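Local coordinates for protein putative tryptophan halogenase (Xanthomonas campestris pv. campestris, PDB 6Y1W) that is a putative flavin-dependent tryptophan halogenase, thought to bind FAD and to have monooxygenase-type activity, at residues A[12-17]-A[366-371]; A[200-205]-A[331-336]. All coordinates share one frame; numbering follows the deposited sequence.

Interaction 1: A[12-17]-A[366-371]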
ATOM      1  N   SER A  12      -2.572  14.671 -33.970  1.00 58.04           N
ATOM      2  CA  SER A  12      -2.555  13.297 -34.468  1.00 52.51           C
ATOM      3  C   SER A  12      -1.141  12.729 -34.496  1.00 62.10           C
ATOM      4  O   SER A  12      -0.951  11.523 -34.273  1.00 42.90           O
ATOM      5  CB  SER A  12      -3.188  13.226 -35.862  1.00 62.09           C
ATOM      6  OG  SER A  12      -2.646  14.204 -36.736  1.00 46.18           O
ATOM      7  N   GLN A  13      -0.139  13.581 -34.748  1.00 41.54           N
ATOM      8  CA  GLN A  13       1.262  13.169 -34.702  1.00 47.51           C
ATOM      9  C   GLN A  13       1.698  12.730 -33.309  1.00 50.80           C
ATOM     10  O   GLN A  13       2.763  12.117 -33.167  1.00 39.26           O
ATOM     11  CB  GLN A  13       2.155  14.310 -35.196  1.00 52.03           C
ATOM     12  CG  GLN A  13       2.399  14.272 -36.693  1.00 68.11           C
ATOM     13  CD  GLN A  13       2.922  12.919 -37.148  1.00 71.52           C
ATOM     14  OE1 GLN A  13       4.067  12.554 -36.866  1.00 74.66           O
ATOM     15  NE2 GLN A  13       2.076  12.160 -37.842  1.00 57.71           N
ATOM     16  N   ARG A  14       0.900  13.018 -32.285  1.00 37.74           N
ATOM     17  CA  ARG A  14       1.235  12.602 -30.940  1.00 35.90           C
ATOM     18  C   ARG A  14       0.852  11.152 -30.646  1.00 26.91           C
ATOM     19  O   ARG A  14       1.325  10.615 -29.644  1.00 25.83           O
ATOM     20  CB  ARG A  14       0.551  13.523 -29.923  1.00 39.81           C
ATOM     21  CG  ARG A  14       0.965  15.002 -29.989  1.00 40.64           C
ATOM     22  CD  ARG A  14       0.279  15.804 -28.886  1.00 44.70           C
ATOM     23  NE  ARG A  14       0.715  15.430 -27.535  1.00 41.64           N
ATOM     24  CZ  ARG A  14      -0.028  15.599 -26.439  1.00 57.19           C
ATOM     25  NH1 ARG A  14      -1.245  16.122 -26.541  1.00 43.59           N
ATOM     26  NH2 ARG A  14       0.437  15.243 -25.239  1.00 49.50           N
ATOM     27  N   LEU A  15       0.011  10.505 -31.456  1.00 26.23           N
ATOM     28  CA  LEU A  15      -0.438   9.160 -31.098  1.00 24.30           C
ATOM     29  C   LEU A  15       0.731   8.178 -31.108  1.00 26.94           C
ATOM     30  O   LEU A  15       1.528   8.159 -32.047  1.00 21.89           O
ATOM     31  CB  LEU A  15      -1.523   8.686 -32.056  1.00 23.70           C
ATOM     32  CG  LEU A  15      -2.833   9.432 -31.880  1.00 27.74           C
ATOM     33  CD1 LEU A  15      -3.737   9.164 -33.087  1.00 36.33           C
ATOM     34  CD2 LEU A  15      -3.511   9.021 -30.578  1.00 32.51           C
ATOM     35  N   VAL A  16       0.837   7.356 -30.061  1.00 17.74           N
ATOM     36  CA  VAL A  16       1.930   6.394 -29.950  1.00 19.94           C
ATOM     37  C   VAL A  16       1.519   5.118 -30.674  1.00 14.85           C
ATOM     38  O   VAL A  16       0.630   4.398 -30.214  1.00 20.38           O
ATOM     39  CB  VAL A  16       2.279   6.116 -28.484  1.00 16.81           C
ATOM     40  CG1 VAL A  16       3.347   5.044 -28.429  1.00 18.50           C
ATOM     41  CG2 VAL A  16       2.772   7.448 -27.825  1.00 17.84           C
ATOM     42  N   ARG A  17       2.150   4.855 -31.835  1.00 19.19           N
ATOM     43  CA  ARG A  17       1.876   3.672 -32.636  1.00 18.82           C
ATOM     44  C   ARG A  17       3.090   2.820 -32.897  1.00 20.53           C
ATOM     45  O   ARG A  17       2.924   1.661 -33.288  1.00 19.43           O
ATOM     46  CB  ARG A  17       1.280   4.071 -34.004  1.00 22.73           C
ATOM     47  CG  ARG A  17      -0.139   4.578 -33.915  1.00 26.02           C
ATOM     48  CD  ARG A  17      -1.115   3.502 -33.427  1.00 53.13           C
ATOM     49  NE  ARG A  17      -1.565   3.773 -32.061  1.00 64.60           N
ATOM     50  CZ  ARG A  17      -2.556   4.606 -31.742  1.00 64.29           C
ATOM     51  NH1 ARG A  17      -2.871   4.798 -30.466  1.00 48.76           N
ATOM     52  NH2 ARG A  17      -3.226   5.249 -32.690  1.00 59.05           N
ATOM     53  N   PRO A 366       0.779   5.106 -22.952  1.00 15.97           N
ATOM     54  CA  PRO A 366       0.253   6.353 -23.532  1.00 16.41           C
ATOM     55  C   PRO A 366      -0.549   6.079 -24.800  1.00 18.30           C
ATOM     56  O   PRO A 366      -0.127   5.302 -25.670  1.00 17.31           O
ATOM     57  CB  PRO A 366       1.523   7.155 -23.862  1.00 21.20           C
ATOM     58  CG  PRO A 366       2.605   6.050 -24.090  1.00 16.68           C
ATOM     59  CD  PRO A 366       2.253   5.029 -23.014  1.00 16.76           C
ATOM     60  N   GLN A 367      -1.724   6.709 -24.885  1.00 17.71           N
ATOM     61  CA  GLN A 367      -2.238   7.083 -26.207  1.00 18.81           C
ATOM     62  C   GLN A 367      -1.397   8.211 -26.782  1.00 19.04           C
ATOM     63  O   GLN A 367      -0.961   8.161 -27.942  1.00 19.56           O
ATOM     64  CB  GLN A 367      -3.693   7.540 -26.127  1.00 22.93           C
ATOM     65  CG  GLN A 367      -4.641   6.553 -25.569  1.00 24.83           C
ATOM     66  CD  GLN A 367      -5.223   5.626 -26.623  1.00 28.71           C
ATOM     67  OE1 GLN A 367      -4.724   5.549 -27.786  1.00 25.83           O
ATOM     68  NE2 GLN A 367      -6.267   4.894 -26.227  1.00 21.59           N
ATOM     69  N   VAL A 368      -1.206   9.266 -26.002  1.00 17.26           N
ATOM     70  CA  VAL A 368      -0.276  10.348 -26.305  1.00 16.12           C
ATOM     71  C   VAL A 368       0.575  10.516 -25.060  1.00 18.40           C
ATOM     72  O   VAL A 368       0.126  10.202 -23.957  1.00 22.34           O
ATOM     73  CB  VAL A 368      -0.979  11.691 -26.663  1.00 24.88           C
ATOM     74  CG1 VAL A 368      -1.897  11.531 -27.888  1.00 21.31           C
ATOM     75  CG2 VAL A 368      -1.744  12.259 -25.439  1.00 23.71           C
ATOM     76  N   ILE A 369       1.826  10.923 -25.246  1.00 20.09           N
ATOM     77  CA  ILE A 369       2.725  11.103 -24.105  1.00 18.76           C
ATOM     78  C   ILE A 369       2.419  12.452 -23.478  1.00 26.67           C
ATOM     79  O   ILE A 369       2.285  13.455 -24.185  1.00 25.31           O
ATOM     80  CB  ILE A 369       4.193  10.980 -24.539  1.00 22.57           C
ATOM     81  CG1 ILE A 369       4.449   9.545 -25.021  1.00 19.25           C
ATOM     82  CG2 ILE A 369       5.139  11.268 -23.356  1.00 22.11           C
ATOM     83  CD1 ILE A 369       5.719   9.378 -25.819  1.00 25.59           C
ATOM     84  N   ASP A 370       2.251  12.473 -22.155  1.00 18.45           N
ATOM     85  CA  ASP A 370       1.892  13.707 -21.439  1.00 20.48           C
ATOM     86  C   ASP A 370       2.739  13.861 -20.182  1.00 24.49           C
ATOM     87  O   ASP A 370       2.987  12.869 -19.484  1.00 21.65           O
ATOM     88  CB  ASP A 370       0.427  13.694 -21.026  1.00 22.76           C
ATOM     89  CG  ASP A 370      -0.033  15.047 -20.528  1.00 32.69           C
ATOM     90  OD1 ASP A 370      -0.419  15.869 -21.398  1.00 37.72           O
ATOM     91  OD2 ASP A 370       0.010  15.301 -19.292  1.00 25.01           O
ATOM     92  N   PRO A 371       3.146  15.081 -19.842  1.00 25.37           N
ATOM     93  CA  PRO A 371       3.931  15.277 -18.609  1.00 21.96           C
ATOM     94  C   PRO A 371       3.300  14.739 -17.343  1.00 18.67           C
ATOM     95  O   PRO A 371       4.058  14.356 -16.439  1.00 19.34           O
ATOM     96  CB  PRO A 371       4.080  16.802 -18.526  1.00 23.41           C
ATOM     97  CG  PRO A 371       4.012  17.263 -19.915  1.00 31.39           C
ATOM     98  CD  PRO A 371       3.086  16.309 -20.654  1.00 23.89           C
TER
HETATM   99  O   HOH W   1       2.910  11.440 -27.788  1.00 26.47           O
HETATM  100  O   HOH W   2      -0.734   3.685 -27.857  1.00 20.10           O

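Interaction 2: A[200-205]-A[331-336]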
ATOM      1  N   GLY A 200      13.235  18.110 -28.692  1.00 25.74           N
ATOM      2  CA  GLY A 200      14.229  17.267 -28.077  1.00 23.65           C
ATOM      3  C   GLY A 200      13.836  15.807 -27.988  1.00 25.10           C
ATOM      4  O   GLY A 200      14.667  14.995 -27.569  1.00 25.71           O
ATOM      5  N   ASP A 201      12.620  15.439 -28.392  1.00 27.36           N
ATOM      6  CA  ASP A 201      12.241  14.023 -28.343  1.00 24.66           C
ATOM      7  C   ASP A 201      13.152  13.193 -29.231  1.00 24.46           C
ATOM      8  O   ASP A 201      13.707  13.677 -30.220  1.00 27.05           O
ATOM      9  CB  ASP A 201      10.804  13.807 -28.814  1.00 22.81           C
ATOM     10  CG  ASP A 201       9.798  14.405 -27.903  1.00 27.71           C
ATOM     11  OD1 ASP A 201      10.171  14.911 -26.831  1.00 28.67           O
ATOM     12  OD2 ASP A 201       8.615  14.401 -28.286  1.00 32.87           O
ATOM     13  N   ILE A 202      13.305  11.911 -28.885  1.00 22.63           N
ATOM     14  CA  ILE A 202      13.996  11.014 -29.800  1.00 20.13           C
ATOM     15  C   ILE A 202      13.138  10.816 -31.047  1.00 19.42           C
ATOM     16  O   ILE A 202      11.933  10.558 -30.958  1.00 20.27           O
ATOM     17  CB  ILE A 202      14.291   9.669 -29.130  1.00 22.90           C
ATOM     18  CG1 ILE A 202      15.118   9.902 -27.870  1.00 24.81           C
ATOM     19  CG2 ILE A 202      14.982   8.727 -30.145  1.00 21.49           C
ATOM     20  CD1 ILE A 202      15.409   8.660 -27.109  1.00 27.18           C
ATOM     21  N   ALA A 203      13.760  10.922 -32.222  1.00 26.68           N
ATOM     22  CA  ALA A 203      13.054  10.724 -33.488  1.00 25.23           C
ATOM     23  C   ALA A 203      13.337   9.375 -34.146  1.00 23.61           C
ATOM     24  O   ALA A 203      12.423   8.765 -34.712  1.00 24.31           O
ATOM     25  CB  ALA A 203      13.413  11.844 -34.474  1.00 30.75           C
ATOM     26  N   ALA A 204      14.575   8.888 -34.089  1.00 23.79           N
ATOM     27  CA  ALA A 204      14.921   7.660 -34.789  1.00 24.09           C
ATOM     28  C   ALA A 204      16.274   7.183 -34.307  1.00 25.86           C
ATOM     29  O   ALA A 204      17.087   7.970 -33.814  1.00 29.23           O
ATOM     30  CB  ALA A 204      14.966   7.862 -36.313  1.00 28.17           C
ATOM     31  N   LEU A 205      16.520   5.893 -34.495  1.00 20.69           N
ATOM     32  CA  LEU A 205      17.860   5.351 -34.350  1.00 22.44           C
ATOM     33  C   LEU A 205      18.443   5.153 -35.741  1.00 29.23           C
ATOM     34  O   LEU A 205      17.711   4.897 -36.709  1.00 32.05           O
ATOM     35  CB  LEU A 205      17.874   4.013 -33.607  1.00 21.17           C
ATOM     36  CG  LEU A 205      17.062   3.960 -32.312  1.00 22.16           C
ATOM     37  CD1 LEU A 205      17.096   2.530 -31.802  1.00 25.72           C
ATOM     38  CD2 LEU A 205      17.587   4.940 -31.245  1.00 23.78           C
ATOM     39  N   LYS A 331      10.919  12.700 -21.638  1.00 21.82           N
ATOM     40  CA  LYS A 331      10.356  12.928 -22.972  1.00 17.38           C
ATOM     41  C   LYS A 331       9.717  11.626 -23.465  1.00 17.43           C
ATOM     42  O   LYS A 331       8.825  11.112 -22.804  1.00 19.33           O
ATOM     43  CB  LYS A 331      11.417  13.443 -23.939  1.00 19.20           C
ATOM     44  CG  LYS A 331      12.127  14.748 -23.439  1.00 22.76           C
ATOM     45  CD  LYS A 331      12.879  15.482 -24.553  1.00 26.07           C
ATOM     46  CE  LYS A 331      13.419  16.838 -24.059  1.00 32.27           C
ATOM     47  NZ  LYS A 331      12.408  17.476 -23.199  1.00 43.07           N
ATOM     48  N   ASN A 332      10.133  11.106 -24.618  1.00 14.49           N
ATOM     49  CA  ASN A 332       9.527   9.882 -25.151  1.00 14.54           C
ATOM     50  C   ASN A 332      10.439   8.665 -24.995  1.00 17.59           C
ATOM     51  O   ASN A 332      10.401   7.744 -25.817  1.00 17.86           O
ATOM     52  CB  ASN A 332       9.115  10.048 -26.620  1.00 18.11           C
ATOM     53  CG  ASN A 332      10.306  10.254 -27.565  1.00 16.43           C
ATOM     54  OD1 ASN A 332      11.365  10.734 -27.177  1.00 19.63           O
ATOM     55  ND2 ASN A 332      10.137   9.856 -28.809  1.00 18.80           N
ATOM     56  N   CYS A 333      11.218   8.634 -23.918  1.00 17.79           N
ATOM     57  CA  CYS A 333      12.155   7.556 -23.633  1.00 18.51           C
ATOM     58  C   CYS A 333      11.925   7.015 -22.221  1.00 17.20           C
ATOM     59  O   CYS A 333      11.850   7.784 -21.258  1.00 17.43           O
ATOM     60  CB  CYS A 333      13.597   8.068 -23.768  1.00 18.77           C
ATOM     61  SG  CYS A 333      14.841   6.806 -23.382  1.00 19.24           S
ATOM     62  N   VAL A 334      11.774   5.694 -22.101  1.00 15.61           N
ATOM     63  CA  VAL A 334      11.670   5.034 -20.791  1.00 14.16           C
ATOM     64  C   VAL A 334      12.882   4.131 -20.643  1.00 13.95           C
ATOM     65  O   VAL A 334      13.099   3.231 -21.474  1.00 16.57           O
ATOM     66  CB  VAL A 334      10.359   4.235 -20.649  1.00 18.41           C
ATOM     67  CG1 VAL A 334      10.317   3.529 -19.310  1.00 15.55           C
ATOM     68  CG2 VAL A 334       9.128   5.153 -20.766  1.00 15.61           C
ATOM     69  N   ALA A 335      13.676   4.356 -19.580  1.00 14.18           N
ATOM     70  CA  ALA A 335      14.807   3.463 -19.322  1.00 13.36           C
ATOM     71  C   ALA A 335      14.385   2.266 -18.476  1.00 13.33           C
ATOM     72  O   ALA A 335      13.585   2.392 -17.545  1.00 16.42           O
ATOM     73  CB  ALA A 335      15.947   4.213 -18.614  1.00 13.87           C
ATOM     74  N   LEU A 336      14.959   1.095 -18.794  1.00 13.86           N
ATOM     75  CA  LEU A 336      14.716  -0.133 -18.037  1.00 14.31           C
ATOM     76  C   LEU A 336      16.024  -0.847 -17.734  1.00 17.50           C
ATOM     77  O   LEU A 336      16.999  -0.721 -18.472  1.00 16.92           O
ATOM     78  CB  LEU A 336      13.819  -1.077 -18.856  1.00 14.70           C
ATOM     79  CG  LEU A 336      12.443  -0.565 -19.218  1.00 15.42           C
ATOM     80  CD1 LEU A 336      11.791  -1.461 -20.290  1.00 18.65           C
ATOM     81  CD2 LEU A 336      11.538  -0.505 -17.944  1.00 17.03           C
TER

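Interaction 1: A[12-17]-A[366-371]
R14 passes obliquely across V368 and gives its NH2 to the carbonyl of I369, with 2.8 Å between R14 NH2 and I369 O and an N-H...O angle of 140°. The acceptor is tilted a little from the guanidinium plane, while V368 CG2 sits over one face toward its rim, 3.7 Å from R14 NH2. D370 OD1 stands 4.0 Å from the same R14 NH2, a long salt bridge; D370 is the N-cap of helix 371-397, its OD2 accepting from the backbone N of V372. A long, flexible arginine suits this place, being able to cover a valine and still supply a carbonyl.

The backbones meet more directly: V16 N donates to Q367 O at 2.9 Å, a fairly straight bond of 159°, and the CA of L15 adds a C-H...O contact to that oxygen. Two waters bridge four more backbone groups. One donates to R14 O and accepts from I369 N; the second donates to both V16 O and P366 O. Q367 has a weak bond from R17 NH1 to its OE1, at the guanidinium edge, but its NE2 is held by D464 and H459 of the second subunit.

The buried V16 packs through CG2, which chi1 of 176° sets anti to the carbonyl carbon, 3.9 Å from I369 CG1 and touching the P366 ring; V16 and I369 both rest on L217. This is irregular loop-to-loop packing, joining the lead-in to strand 18-22, which probably opens the family's Rossmann-type nucleotide-binding fold, to the helix 350-363 to helix 371-397 connection.

Interaction 2: A[200-205]-A[331-336]
N332 turns its side-chain amide onto the backbone of I202 and uses both ends of it. Its OD1 accepts from I202 N at 2.8 Å, the more bent of the two bonds, and its ND2 donates to I202 O at 2.9 Å. The second bond is the straighter (161°); it follows a lone pair of the carbonyl and lies close to the amide plane. Asparagine suits the place because one short, flat group offers an acceptor and a donor side by side. CG is wedged between the backbone N and the carbonyl carbon (chi1 65°), which directs the amide at the strand. ND2 also donates to D216 O.

Van der Waals contacts flank this pair. The carboxylate of D201 stacks on the amide with the two planes 30° apart, and D201 CB is 3.5 Å from N332 OD1. The aliphatic part of K331 runs past the turn, its CD 3.5 Å from G200 O. Glycine fits here: at this backbone conformation a CB would press on the preceding carbonyl and on K331 CE.

Apolar packing is confined to I202 CD1 on C333 CB, 3.8 Å apart, and L228 of helix 227-232 touches both residues.

D201 OD1 and K331 NZ, 5.0 Å apart, are not in contact, and their opposite charges probably add only a weak attraction. The chemistry therefore implies that one amide, pairing with both N and O of I202 much as a strand neighbour might, ties strand 202-207 to the start of strand 333-335.

Overall arrangement
Interactions 1 and 2 adjoin, their centres about 13 Å apart, and I369 joins them: its CD1 packs on N332 CB at 3.6 Å, and its CG2 lies 3.7 Å from K331 O. Along the chain, interaction 2 is nested within the long loop closed by interaction 1. Strand 217-220 and the residue before it connect the two: D216 serves both, through OD2 in one and its carbonyl in the other. Interaction 1 lies at the start of strand 18-22 and interaction 2 links strands near the two ends of the sheet; both are away from the predicted FAD and tryptophan sites, and the side chain of I202 is about 12 Å from a bound meso-2,3-butanediol. Interaction 1 alone also meets the second subunit.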